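Long-range contacts in mitochondrial association factor 1 (Toxoplasma gondii, PDB 6BXS), which is encoded at a parasite locus required for direct manipulation of host mitochondria and has a macro domain fold, a kind of module that commonly binds ADP-ribose: residues Y186-M190 / A236-V241; T47-Y53 / L168-F174; P173-D179 / H223-R228; A125-I129 / L191-A196. One frame throughout, in Å; residues are numbered along the deposited sequence.

How the contacts relate
Contacts 1, 2 and 4 lie in the buried body of the domain, whereas contact 3 joins two partly exposed loops near its surface. Helix 179-202 serves contact 1 on helix 230-248 and contact 4 on the end of strand 120-126; Ile193 of the same helix packs on Val48 and Thr170 of contact 2. Contacts 2 and 3 share Pro173 and Phe174, and Phe224 of contact 3 touches Gly51 and Tyr53. The chemistry follows the location: small side chains and ring faces meet in contacts 1 and 4, neither of which has a direct hydrogen bond, a parallel backbone ladder runs through contact 2, and an arginine gathers carbonyls and a carboxylate in contact 3.

Contact 1: residues Y186-M190 / A236-V241; sequences YKATM and ANAVAV
Ala240 sets its methyl group among Tyr186, Lys187 and Met190, the centre of an apolar contact between two helices that cross at -49° with axes 8.4 Å apart. Its CB lies 3.7 Å from Lys187 CA and equally far from Met190 CB. Met190 lays CB on this methyl and CG near Ala240 O; bent at chi2 and chi3, the chain then carries CE to 3.8 Å from Val241 CG2 and close to Asn237 OD1. Nearer the solvent, the extended chain of Lys187 brings CE to 3.5 Å from Val239 CG1.

Aromatic contacts centre on Tyr186. The methyl of Ala236 stands over one ring face in a CH-pi contact, 4.2 Å from CB to the ring centroid, while CE1 abuts Asn237 CA at 3.4 Å. The phenol OH reaches past the helix pair to Leu219 O, a hydrogen bond that fixes the far end of the ring.

Polar contact is indirect: one water donates to both Lys187 O and Ala240 O, at 2.8 Å each. Small alanines facing larger side chains allow this close helix pairing, here between helices 179-202 and 230-248 in one helical layer of the three-layer alpha/beta/alpha macro domain.

Contact 2: residues T47-Y53 / L168-F174; sequences TVDAGTY and LYTVAPF
Leu168 opens a ladder with Thr47 and Asp49 that makes 45-50 and 166-170 parallel neighbours in the central mixed sheet of the macro domain. Its N donates to Thr47 O and its O accepts Asp49 N at 2.7 Å, while CB packs on Val48 CG2.

Tyr169 pairs with Asp49 across the two strands, and the two side chains run alongside each other with carboxylate and ring planes 75° apart. CG stands anti to the backbone N (chi1 -178°), which carries the ring along the strand until Gly51 CA lies over one face, 3.6 Å from its centroid. The phenol oxygen accepts Thr52 N at 2.7 Å and Thr52 OG1 at 3.0 Å, and is also bonded to Phe56 O; three bonds thus grip a buried hydroxyl and so tie the segment after strand 45-50 to Tyr169.

Thr170 continues the ladder, its N donating to Asp49 O and its O taking Gly51 N at 2.6 Å. Its CG2 presses tightly on Val48 CG1, 3.5 Å away, on the sheet face covered by Ile193 of helix 179-202.

Beyond the strand, Val171 sends CG1 against Tyr53 CD1 and CG2 close to Thr52 O. Pro173 turns away to helix 179-202, leaving Ala172 and Phe174 to meet the end of the Tyr53 ring. Phe174 CB lies 3.3 Å from Tyr53 OH, and that hydroxyl donates to Ala172 O across 3.1 Å, tilted 22° from the carbonyl plane.

Contact 3: residues P173-D179 / H223-R228; sequences PFGNASD and HFRGRR
Arg228 spreads its guanidinium edge along the backbone of residues 175-179 and makes the main polar grip between the two loops. Bent at chi3 (-75°), the chain brings NE to Gly175 O at 2.8 Å, on a carbonyl lone pair, and NH2 to Ala177 O at 2.8 Å, nearly in the guanidinium plane. The same NH2 forms a salt bridge with Asp179 OD1, also 2.8 Å, using the carboxylate's anti lone pair; NH1 adds a weak bond to that oxygen. Ser232 OG holds NH1 as well, and Tyr182 makes a cation-pi contact with the group.

Main-chain hydrogen bonding is sparser: Gly175 N donates to Phe224 O at 2.9 Å. Beside it, Gly175 CA comes within 3.2 Å of Arg225 O in a CA-H...O contact.

Asn176 ties the tips of two turns together, a type I turn from Phe174 to Ala177 and a type II' turn from Arg225 to Arg228. Its OD1 accepts Arg227 N at 2.7 Å in an almost straight bond (176°), and its amide stacks over one face of the Arg227 guanidinium, the planes 18° apart.

Apolar contact comes from the Phe174 ring, whose CZ touches Gly226 CA at 3.7 Å.

With Arg228 buried, the Asp179 carboxylate probably balances its charge, while two carbonyls take up N-H groups and hold the guanidinium in one orientation; the loops leading into helices 179-202 and 230-248 are thereby joined through one side chain as well as through backbone.

Contact 4: residues A125-I129 / L191-A196; sequences AYVAI and LGIVGA
Tyr126 lays its ring against the turn of helix from Leu191 to Ala196, a buried sheet-to-helix contact at the end of strand 120-126. The strand lies toward one side of the macro domain sheet, hydrogen-bonded to its neighbours through Thr147 and Val109, and helix 179-202 passes over it.

CG of Tyr126 is anti to the backbone N (chi1 178°), and the side chain projects toward the helix so that one ring face meets the peptide between Gly195 and Ala196. Gly195 C and Ala196 N both lie 3.9 Å above the plane, over the ring centre. Gly195 CA makes a CH-pi contact, 4.3 Å from the centroid and 25° off the ring normal. The absence of a side chain at Gly195 lets the ring come directly onto helix backbone. Nearer the strand, Tyr126 CB packs on Ala196 CB at 3.9 Å, while ring atom CD1 approaches Gly192 O at 3.6 Å.

After the strand, Ala128 makes a second small contact, its CB 3.7 Å from Leu191 CB. Phe248 of helix 230-248 touches both Tyr126 and Leu191, so a second helix closes over this corner; Ala125 and Val127 face the other way, onto helix 83-103.

No hydrogen bond crosses the interface. Leu191 O and Gly192 O, near the ring, already accept helix N-H groups: Gly195 N to Leu191 O at 2.7 Å and Ala196 N to Gly192 O at 2.9 Å. Cohesion therefore rests on van der Waals and CH-pi contact, with the ring fitted to the helix by shape.

Contact 1: residues Y186-M190 / A236-V241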
loop_
_atom_site.group_PDB
_atom_site.type_symbol
_atom_site.label_atom_id
_atom_site.label_comp_id
_atom_site.label_asym_id
_atom_site.label_seq_id
_atom_site.Cartn_x
_atom_site.Cartn_y
_atom_site.Cartn_z
ATOM N N TYR A 186 3.203 -12.716 -1.591
ATOM C CA TYR A 186 2.017 -11.867 -1.663
ATOM C C TYR A 186 1.309 -11.800 -0.309
ATOM O O TYR A 186 0.864 -10.734 0.117
ATOM C CB TYR A 186 1.047 -12.382 -2.732
ATOM C CG TYR A 186 0.252 -11.291 -3.425
ATOM C CD1 TYR A 186 -0.723 -10.568 -2.746
ATOM C CD2 TYR A 186 0.474 -10.989 -4.761
ATOM C CE1 TYR A 186 -1.450 -9.571 -3.383
ATOM C CE2 TYR A 186 -0.246 -9.997 -5.403
ATOM C CZ TYR A 186 -1.207 -9.293 -4.711
ATOM O OH TYR A 186 -1.923 -8.308 -5.355
ATOM N N LYS A 187 1.202 -12.944 0.360
ATOM C CA LYS A 187 0.591 -12.998 1.684
ATOM C C LYS A 187 1.426 -12.222 2.696
ATOM O O LYS A 187 0.887 -11.493 3.529
ATOM C CB LYS A 187 0.431 -14.446 2.144
ATOM C CG LYS A 187 -0.536 -15.258 1.303
ATOM C CD LYS A 187 -0.406 -16.740 1.606
ATOM C CE LYS A 187 -1.289 -17.574 0.697
ATOM N NZ LYS A 187 -0.813 -18.975 0.570
ATOM N N ALA A 188 2.741 -12.398 2.620
ATOM C CA ALA A 188 3.678 -11.674 3.475
ATOM C C ALA A 188 3.527 -10.170 3.288
ATOM O O ALA A 188 3.614 -9.401 4.245
ATOM C CB ALA A 188 5.105 -12.101 3.168
ATOM N N THR A 189 3.302 -9.758 2.044
ATOM C CA THR A 189 3.136 -8.347 1.719
ATOM C C THR A 189 1.847 -7.789 2.327
ATOM O O THR A 189 1.844 -6.702 2.906
ATOM C CB THR A 189 3.118 -8.126 0.194
ATOM O OG1 THR A 189 4.344 -8.602 -0.375
ATOM C CG2 THR A 189 2.955 -6.649 -0.141
ATOM N N MET A 190 0.752 -8.531 2.192
ATOM C CA MET A 190 -0.529 -8.090 2.736
ATOM C C MET A 190 -0.483 -8.047 4.260
ATOM O O MET A 190 -1.076 -7.163 4.876
ATOM C CB MET A 190 -1.662 -9.002 2.269
ATOM C CG MET A 190 -3.055 -8.434 2.527
ATOM S SD MET A 190 -3.339 -6.851 1.702
ATOM C CE MET A 190 -3.248 -7.340 -0.018
ATOM N N ALA A 236 -4.321 -14.580 -5.575
ATOM C CA ALA A 236 -3.232 -14.363 -4.630
ATOM C C ALA A 236 -3.582 -13.232 -3.667
ATOM O O ALA A 236 -3.343 -13.326 -2.463
ATOM C CB ALA A 236 -1.946 -14.052 -5.368
ATOM N N ASN A 237 -4.147 -12.161 -4.215
ATOM C CA ASN A 237 -4.567 -11.020 -3.415
ATOM C C ASN A 237 -5.719 -11.377 -2.479
ATOM O O ASN A 237 -5.700 -11.027 -1.303
ATOM C CB ASN A 237 -4.976 -9.857 -4.321
ATOM C CG ASN A 237 -5.572 -8.697 -3.548
ATOM O OD1 ASN A 237 -4.856 -7.941 -2.892
ATOM N ND2 ASN A 237 -6.891 -8.548 -3.622
ATOM N N ALA A 238 -6.715 -12.076 -3.008
ATOM C CA ALA A 238 -7.878 -12.469 -2.219
ATOM C C ALA A 238 -7.468 -13.323 -1.026
ATOM O O ALA A 238 -7.868 -13.054 0.104
ATOM C CB ALA A 238 -8.877 -13.215 -3.087
ATOM N N VAL A 239 -6.659 -14.345 -1.280
ATOM C CA VAL A 239 -6.201 -15.239 -0.224
ATOM C C VAL A 239 -5.304 -14.503 0.774
ATOM O O VAL A 239 -5.347 -14.776 1.975
ATOM C CB VAL A 239 -5.447 -16.450 -0.817
ATOM C CG1 VAL A 239 -4.765 -17.265 0.273
ATOM C CG2 VAL A 239 -6.408 -17.331 -1.601
ATOM N N ALA A 240 -4.494 -13.573 0.279
ATOM C CA ALA A 240 -3.624 -12.787 1.148
ATOM C C ALA A 240 -4.448 -11.886 2.063
ATOM O O ALA A 240 -4.114 -11.702 3.234
ATOM C CB ALA A 240 -2.651 -11.957 0.323
ATOM N N VAL A 241 -5.521 -11.320 1.521
ATOM C CA VAL A 241 -6.413 -10.473 2.302
ATOM C C VAL A 241 -7.118 -11.284 3.391
ATOM O O VAL A 241 -7.239 -10.827 4.527
ATOM C CB VAL A 241 -7.460 -9.786 1.399
ATOM C CG1 VAL A 241 -8.597 -9.183 2.225
ATOM C CG2 VAL A 241 -6.796 -8.705 0.549
HETATM O O HOH W 1 -1.660 -12.552 4.198
#

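Contact 2: residues T47-Y53 / L168-F174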
loop_
_atom_site.group_PDB
_atom_site.type_symbol
_atom_site.label_atom_id
_atom_site.label_comp_id
_atom_site.label_asym_id
_atom_site.label_seq_id
_atom_site.Cartn_x
_atom_site.Cartn_y
_atom_site.Cartn_z
ATOM N N THR A 47 -3.571 5.619 1.467
ATOM C CA THR A 47 -3.450 4.921 0.194
ATOM C C THR A 47 -2.092 4.229 0.088
ATOM O O THR A 47 -1.061 4.791 0.463
ATOM C CB THR A 47 -3.643 5.887 -0.984
ATOM O OG1 THR A 47 -4.914 6.539 -0.853
ATOM C CG2 THR A 47 -3.595 5.139 -2.307
ATOM N N VAL A 48 -2.109 3.003 -0.427
ATOM C CA VAL A 48 -0.916 2.168 -0.499
ATOM C C VAL A 48 -0.239 2.285 -1.859
ATOM O O VAL A 48 -0.786 1.868 -2.878
ATOM C CB VAL A 48 -1.254 0.689 -0.226
ATOM C CG1 VAL A 48 -0.042 -0.209 -0.482
ATOM C CG2 VAL A 48 -1.754 0.516 1.205
ATOM N N ASP A 49 0.965 2.845 -1.862
ATOM C CA ASP A 49 1.744 2.990 -3.082
ATOM C C ASP A 49 2.275 1.642 -3.556
ATOM O O ASP A 49 2.914 0.919 -2.792
ATOM C CB ASP A 49 2.909 3.953 -2.848
ATOM C CG ASP A 49 3.594 4.377 -4.136
ATOM O OD1 ASP A 49 3.284 3.812 -5.208
ATOM O OD2 ASP A 49 4.457 5.278 -4.072
ATOM N N ALA A 50 2.014 1.304 -4.815
ATOM C CA ALA A 50 2.635 0.134 -5.423
ATOM C C ALA A 50 4.106 0.443 -5.678
ATOM O O ALA A 50 4.472 0.949 -6.739
ATOM C CB ALA A 50 1.928 -0.251 -6.711
ATOM N N GLY A 51 4.940 0.130 -4.692
ATOM C CA GLY A 51 6.322 0.569 -4.675
ATOM C C GLY A 51 7.249 -0.184 -5.605
ATOM O O GLY A 51 6.900 -1.230 -6.150
ATOM N N THR A 52 8.448 0.364 -5.772
ATOM C CA THR A 52 9.480 -0.237 -6.606
ATOM C C THR A 52 10.474 -0.999 -5.736
ATOM O O THR A 52 10.587 -0.746 -4.539
ATOM C CB THR A 52 10.234 0.828 -7.417
ATOM O OG1 THR A 52 10.844 1.755 -6.515
ATOM C CG2 THR A 52 9.284 1.579 -8.345
ATOM N N TYR A 53 11.201 -1.924 -6.350
ATOM C CA TYR A 53 12.192 -2.720 -5.638
ATOM C C TYR A 53 13.356 -1.861 -5.143
ATOM O O TYR A 53 14.074 -2.250 -4.222
ATOM C CB TYR A 53 12.697 -3.845 -6.544
ATOM C CG TYR A 53 11.576 -4.728 -7.052
ATOM C CD1 TYR A 53 10.810 -5.476 -6.168
ATOM C CD2 TYR A 53 11.275 -4.805 -8.407
ATOM C CE1 TYR A 53 9.779 -6.278 -6.614
ATOM C CE2 TYR A 53 10.241 -5.608 -8.865
ATOM C CZ TYR A 53 9.496 -6.341 -7.962
ATOM O OH TYR A 53 8.467 -7.142 -8.403
ATOM N N LEU A 168 0.963 4.791 2.579
ATOM C CA LEU A 168 1.771 3.594 2.716
ATOM C C LEU A 168 2.502 3.320 1.408
ATOM O O LEU A 168 2.126 3.828 0.351
ATOM C CB LEU A 168 0.915 2.391 3.115
ATOM C CG LEU A 168 0.484 2.323 4.584
ATOM C CD1 LEU A 168 -1.006 2.567 4.706
ATOM C CD2 LEU A 168 0.861 0.988 5.209
ATOM N N TYR A 169 3.550 2.513 1.506
ATOM C CA TYR A 169 4.400 2.160 0.377
ATOM C C TYR A 169 4.790 0.704 0.574
ATOM O O TYR A 169 5.291 0.334 1.637
ATOM C CB TYR A 169 5.628 3.079 0.314
ATOM C CG TYR A 169 6.576 2.859 -0.855
ATOM C CD1 TYR A 169 7.397 1.738 -0.916
ATOM C CD2 TYR A 169 6.681 3.798 -1.875
ATOM C CE1 TYR A 169 8.275 1.548 -1.970
ATOM C CE2 TYR A 169 7.558 3.616 -2.935
ATOM C CZ TYR A 169 8.352 2.490 -2.976
ATOM O OH TYR A 169 9.226 2.302 -4.025
ATOM N N THR A 170 4.529 -0.125 -0.431
ATOM C CA THR A 170 4.801 -1.555 -0.323
ATOM C C THR A 170 5.351 -2.109 -1.632
ATOM O O THR A 170 5.099 -1.563 -2.710
ATOM C CB THR A 170 3.531 -2.347 0.088
ATOM O OG1 THR A 170 3.906 -3.653 0.540
ATOM C CG2 THR A 170 2.539 -2.466 -1.069
ATOM N N VAL A 171 6.105 -3.199 -1.522
ATOM C CA VAL A 171 6.782 -3.805 -2.663
ATOM C C VAL A 171 6.216 -5.192 -2.940
ATOM O O VAL A 171 6.379 -6.112 -2.138
ATOM C CB VAL A 171 8.301 -3.911 -2.420
ATOM C CG1 VAL A 171 9.000 -4.562 -3.609
ATOM C CG2 VAL A 171 8.892 -2.535 -2.149
ATOM N N ALA A 172 5.564 -5.332 -4.088
ATOM C CA ALA A 172 4.895 -6.572 -4.459
ATOM C C ALA A 172 5.849 -7.518 -5.182
ATOM O O ALA A 172 6.805 -7.072 -5.816
ATOM C CB ALA A 172 3.690 -6.271 -5.332
ATOM N N PRO A 173 5.588 -8.833 -5.100
ATOM C CA PRO A 173 6.435 -9.812 -5.790
ATOM C C PRO A 173 6.273 -9.756 -7.304
ATOM O O PRO A 173 5.170 -9.514 -7.794
ATOM C CB PRO A 173 5.943 -11.151 -5.238
ATOM C CG PRO A 173 4.537 -10.901 -4.841
ATOM C CD PRO A 173 4.492 -9.482 -4.358
ATOM N N PHE A 174 7.362 -9.973 -8.033
ATOM C CA PHE A 174 7.318 -9.974 -9.489
ATOM C C PHE A 174 6.580 -11.216 -9.971
ATOM O O PHE A 174 6.717 -12.292 -9.390
ATOM C CB PHE A 174 8.731 -9.918 -10.077
ATOM C CG PHE A 174 8.761 -9.692 -11.559
ATOM C CD1 PHE A 174 8.352 -8.482 -12.097
ATOM C CD2 PHE A 174 9.202 -10.686 -12.414
ATOM C CE1 PHE A 174 8.379 -8.272 -13.465
ATOM C CE2 PHE A 174 9.231 -10.481 -13.781
ATOM C CZ PHE A 174 8.820 -9.273 -14.306
#

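Contact 3: residues P173-D179 / H223-R228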
loop_
_atom_site.group_PDB
_atom_site.type_symbol
_atom_site.label_atom_id
_atom_site.label_comp_id
_atom_site.label_asym_id
_atom_site.label_seq_id
_atom_site.Cartn_x
_atom_site.Cartn_y
_atom_site.Cartn_z
ATOM N N PRO A 173 5.588 -8.833 -5.100
ATOM C CA PRO A 173 6.435 -9.812 -5.790
ATOM C C PRO A 173 6.273 -9.756 -7.304
ATOM O O PRO A 173 5.170 -9.514 -7.794
ATOM C CB PRO A 173 5.943 -11.151 -5.238
ATOM C CG PRO A 173 4.537 -10.901 -4.841
ATOM C CD PRO A 173 4.492 -9.482 -4.358
ATOM N N PHE A 174 7.362 -9.973 -8.033
ATOM C CA PHE A 174 7.318 -9.974 -9.489
ATOM C C PHE A 174 6.580 -11.216 -9.971
ATOM O O PHE A 174 6.717 -12.292 -9.390
ATOM C CB PHE A 174 8.731 -9.918 -10.077
ATOM C CG PHE A 174 8.761 -9.692 -11.559
ATOM C CD1 PHE A 174 8.352 -8.482 -12.097
ATOM C CD2 PHE A 174 9.202 -10.686 -12.414
ATOM C CE1 PHE A 174 8.379 -8.272 -13.465
ATOM C CE2 PHE A 174 9.231 -10.481 -13.781
ATOM C CZ PHE A 174 8.820 -9.273 -14.306
ATOM N N GLY A 175 5.799 -11.062 -11.033
ATOM C CA GLY A 175 4.886 -12.106 -11.464
ATOM C C GLY A 175 5.534 -13.375 -11.982
ATOM O O GLY A 175 4.935 -14.448 -11.907
ATOM N N ASN A 176 6.751 -13.269 -12.504
ATOM C CA ASN A 176 7.430 -14.433 -13.070
ATOM C C ASN A 176 7.957 -15.375 -11.991
ATOM O O ASN A 176 8.425 -16.473 -12.292
ATOM C CB ASN A 176 8.576 -13.995 -13.984
ATOM C CG ASN A 176 8.085 -13.412 -15.294
ATOM O OD1 ASN A 176 6.888 -13.186 -15.477
ATOM N ND2 ASN A 176 9.010 -13.163 -16.214
ATOM N N ALA A 177 7.892 -14.941 -10.735
ATOM C CA ALA A 177 8.175 -15.831 -9.615
ATOM C C ALA A 177 7.218 -17.014 -9.671
ATOM O O ALA A 177 6.068 -16.863 -10.082
ATOM C CB ALA A 177 8.042 -15.095 -8.288
ATOM N N SER A 178 7.692 -18.190 -9.273
ATOM C CA SER A 178 6.860 -19.387 -9.289
ATOM C C SER A 178 5.671 -19.203 -8.349
ATOM O O SER A 178 5.736 -18.410 -7.409
ATOM C CB SER A 178 7.675 -20.619 -8.891
ATOM O OG SER A 178 8.136 -20.516 -7.556
ATOM N N ASP A 179 4.587 -19.928 -8.614
ATOM C CA ASP A 179 3.348 -19.777 -7.856
ATOM C C ASP A 179 3.570 -19.905 -6.354
ATOM O O ASP A 179 3.051 -19.110 -5.573
ATOM C CB ASP A 179 2.316 -20.811 -8.312
ATOM C CG ASP A 179 1.843 -20.582 -9.734
ATOM O OD1 ASP A 179 2.148 -19.514 -10.306
ATOM O OD2 ASP A 179 1.153 -21.469 -10.281
ATOM N N HIS A 223 3.407 -3.122 -14.379
ATOM C CA HIS A 223 4.778 -3.425 -14.777
ATOM C C HIS A 223 5.347 -4.629 -14.023
ATOM O O HIS A 223 6.281 -5.278 -14.493
ATOM C CB HIS A 223 5.675 -2.206 -14.551
ATOM C CG HIS A 223 5.127 -0.937 -15.129
ATOM N ND1 HIS A 223 4.148 -0.196 -14.503
ATOM C CD2 HIS A 223 5.420 -0.279 -16.277
ATOM C CE1 HIS A 223 3.862 0.863 -15.238
ATOM N NE2 HIS A 223 4.619 0.837 -16.320
ATOM N N PHE A 224 4.777 -4.925 -12.858
ATOM C CA PHE A 224 5.290 -5.987 -11.999
ATOM C C PHE A 224 4.731 -7.354 -12.384
ATOM O O PHE A 224 5.046 -8.361 -11.749
ATOM C CB PHE A 224 4.961 -5.679 -10.535
ATOM C CG PHE A 224 5.480 -4.346 -10.067
ATOM C CD1 PHE A 224 6.749 -4.232 -9.525
ATOM C CD2 PHE A 224 4.701 -3.205 -10.174
ATOM C CE1 PHE A 224 7.231 -3.008 -9.098
ATOM C CE2 PHE A 224 5.178 -1.979 -9.746
ATOM C CZ PHE A 224 6.444 -1.881 -9.208
ATOM N N ARG A 225 3.917 -7.387 -13.438
ATOM C CA ARG A 225 3.222 -8.607 -13.844
ATOM C C ARG A 225 4.119 -9.625 -14.529
ATOM O O ARG A 225 4.019 -10.821 -14.268
ATOM C CB ARG A 225 2.070 -8.269 -14.790
ATOM C CG ARG A 225 0.705 -8.364 -14.163
ATOM C CD ARG A 225 -0.374 -8.079 -15.186
ATOM N NE ARG A 225 -0.402 -9.100 -16.228
ATOM C CZ ARG A 225 -0.981 -8.947 -17.416
ATOM N NH1 ARG A 225 -1.582 -7.806 -17.728
ATOM N NH2 ARG A 225 -0.952 -9.937 -18.296
ATOM N N GLY A 226 4.982 -9.157 -15.422
ATOM C CA GLY A 226 5.752 -10.060 -16.255
ATOM C C GLY A 226 4.834 -10.890 -17.136
ATOM O O GLY A 226 4.000 -10.344 -17.859
ATOM N N ARG A 227 4.980 -12.210 -17.067
ATOM C CA ARG A 227 4.172 -13.127 -17.869
ATOM C C ARG A 227 2.932 -13.633 -17.131
ATOM O O ARG A 227 2.101 -14.332 -17.713
ATOM C CB ARG A 227 5.017 -14.327 -18.309
ATOM C CG ARG A 227 5.855 -14.081 -19.552
ATOM C CD ARG A 227 6.485 -15.370 -20.071
ATOM N NE ARG A 227 7.661 -15.771 -19.301
ATOM C CZ ARG A 227 7.634 -16.531 -18.208
ATOM N NH1 ARG A 227 8.767 -16.834 -17.589
ATOM N NH2 ARG A 227 6.485 -16.990 -17.728
ATOM N N ARG A 228 2.805 -13.277 -15.856
ATOM C CA ARG A 228 1.752 -13.835 -15.010
ATOM C C ARG A 228 0.356 -13.360 -15.410
ATOM O O ARG A 228 0.153 -12.192 -15.740
ATOM C CB ARG A 228 2.014 -13.483 -13.543
ATOM C CG ARG A 228 0.988 -14.055 -12.582
ATOM C CD ARG A 228 1.425 -13.913 -11.132
ATOM N NE ARG A 228 2.465 -14.875 -10.774
ATOM C CZ ARG A 228 2.239 -16.158 -10.503
ATOM N NH1 ARG A 228 1.007 -16.648 -10.551
ATOM N NH2 ARG A 228 3.249 -16.956 -10.187
#

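Contact 4: residues A125-I129 / L191-A196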
loop_
_atom_site.group_PDB
_atom_site.type_symbol
_atom_site.label_atom_id
_atom_site.label_comp_id
_atom_site.label_asym_id
_atom_site.label_seq_id
_atom_site.Cartn_x
_atom_site.Cartn_y
_atom_site.Cartn_z
ATOM N N ALA A 125 8.220 1.611 9.338
ATOM C CA ALA A 125 8.385 0.434 8.497
ATOM C C ALA A 125 8.028 -0.834 9.268
ATOM O O ALA A 125 8.046 -0.853 10.499
ATOM C CB ALA A 125 9.796 0.353 7.961
ATOM N N TYR A 126 7.713 -1.890 8.527
ATOM C CA TYR A 126 7.243 -3.139 9.110
ATOM C C TYR A 126 7.374 -4.250 8.078
ATOM O O TYR A 126 6.981 -4.078 6.924
ATOM C CB TYR A 126 5.786 -2.986 9.575
ATOM C CG TYR A 126 5.143 -4.226 10.173
ATOM C CD1 TYR A 126 4.711 -5.274 9.367
ATOM C CD2 TYR A 126 4.931 -4.328 11.540
ATOM C CE1 TYR A 126 4.114 -6.399 9.910
ATOM C CE2 TYR A 126 4.331 -5.447 12.092
ATOM C CZ TYR A 126 3.925 -6.479 11.273
ATOM O OH TYR A 126 3.326 -7.594 11.818
ATOM N N VAL A 127 7.948 -5.377 8.487
ATOM C CA VAL A 127 7.966 -6.575 7.655
ATOM C C VAL A 127 7.457 -7.771 8.445
ATOM O O VAL A 127 7.853 -7.988 9.588
ATOM C CB VAL A 127 9.378 -6.894 7.109
ATOM C CG1 VAL A 127 9.746 -5.937 5.990
ATOM C CG2 VAL A 127 10.416 -6.870 8.221
ATOM N N ALA A 128 6.563 -8.535 7.828
ATOM C CA ALA A 128 6.058 -9.758 8.431
ATOM C C ALA A 128 7.123 -10.845 8.348
ATOM O O ALA A 128 7.268 -11.664 9.257
ATOM C CB ALA A 128 4.779 -10.202 7.740
ATOM N N ILE A 129 7.865 -10.834 7.244
ATOM C CA ILE A 129 8.930 -11.801 7.008
ATOM C C ILE A 129 10.146 -11.090 6.427
ATOM O O ILE A 129 10.011 -10.230 5.562
ATOM C CB ILE A 129 8.478 -12.920 6.041
ATOM C CG1 ILE A 129 7.207 -13.594 6.564
ATOM C CG2 ILE A 129 9.595 -13.948 5.847
ATOM C CD1 ILE A 129 6.615 -14.621 5.620
ATOM N N LEU A 191 0.220 -9.001 4.864
ATOM C CA LEU A 191 0.439 -8.987 6.307
ATOM C C LEU A 191 1.215 -7.740 6.723
ATOM O O LEU A 191 0.982 -7.181 7.794
ATOM C CB LEU A 191 1.194 -10.241 6.757
ATOM C CG LEU A 191 0.416 -11.557 6.859
ATOM C CD1 LEU A 191 1.347 -12.674 7.301
ATOM C CD2 LEU A 191 -0.756 -11.438 7.822
ATOM N N GLY A 192 2.143 -7.311 5.874
ATOM C CA GLY A 192 2.922 -6.115 6.137
ATOM C C GLY A 192 2.060 -4.867 6.164
ATOM O O GLY A 192 2.215 -4.009 7.034
ATOM N N ILE A 193 1.146 -4.770 5.206
ATOM C CA ILE A 193 0.240 -3.632 5.108
ATOM C C ILE A 193 -0.695 -3.559 6.315
ATOM O O ILE A 193 -0.781 -2.530 6.984
ATOM C CB ILE A 193 -0.600 -3.712 3.819
ATOM C CG1 ILE A 193 0.306 -3.630 2.588
ATOM C CG2 ILE A 193 -1.631 -2.589 3.770
ATOM C CD1 ILE A 193 -0.314 -4.205 1.334
ATOM N N VAL A 194 -1.396 -4.653 6.581
ATOM C CA VAL A 194 -2.369 -4.696 7.666
ATOM C C VAL A 194 -1.672 -4.684 9.023
ATOM O O VAL A 194 -2.176 -4.104 9.986
ATOM C CB VAL A 194 -3.269 -5.943 7.551
ATOM C CG1 VAL A 194 -4.296 -5.983 8.680
ATOM C CG2 VAL A 194 -3.970 -5.962 6.195
ATOM N N GLY A 195 -0.506 -5.318 9.094
ATOM C CA GLY A 195 0.273 -5.338 10.318
ATOM C C GLY A 195 0.822 -3.966 10.661
ATOM O O GLY A 195 0.812 -3.554 11.823
ATOM N N ALA A 196 1.302 -3.257 9.645
ATOM C CA ALA A 196 1.827 -1.909 9.830
ATOM C C ALA A 196 0.747 -0.982 10.378
ATOM O O ALA A 196 0.988 -0.217 11.313
ATOM C CB ALA A 196 2.372 -1.365 8.521
#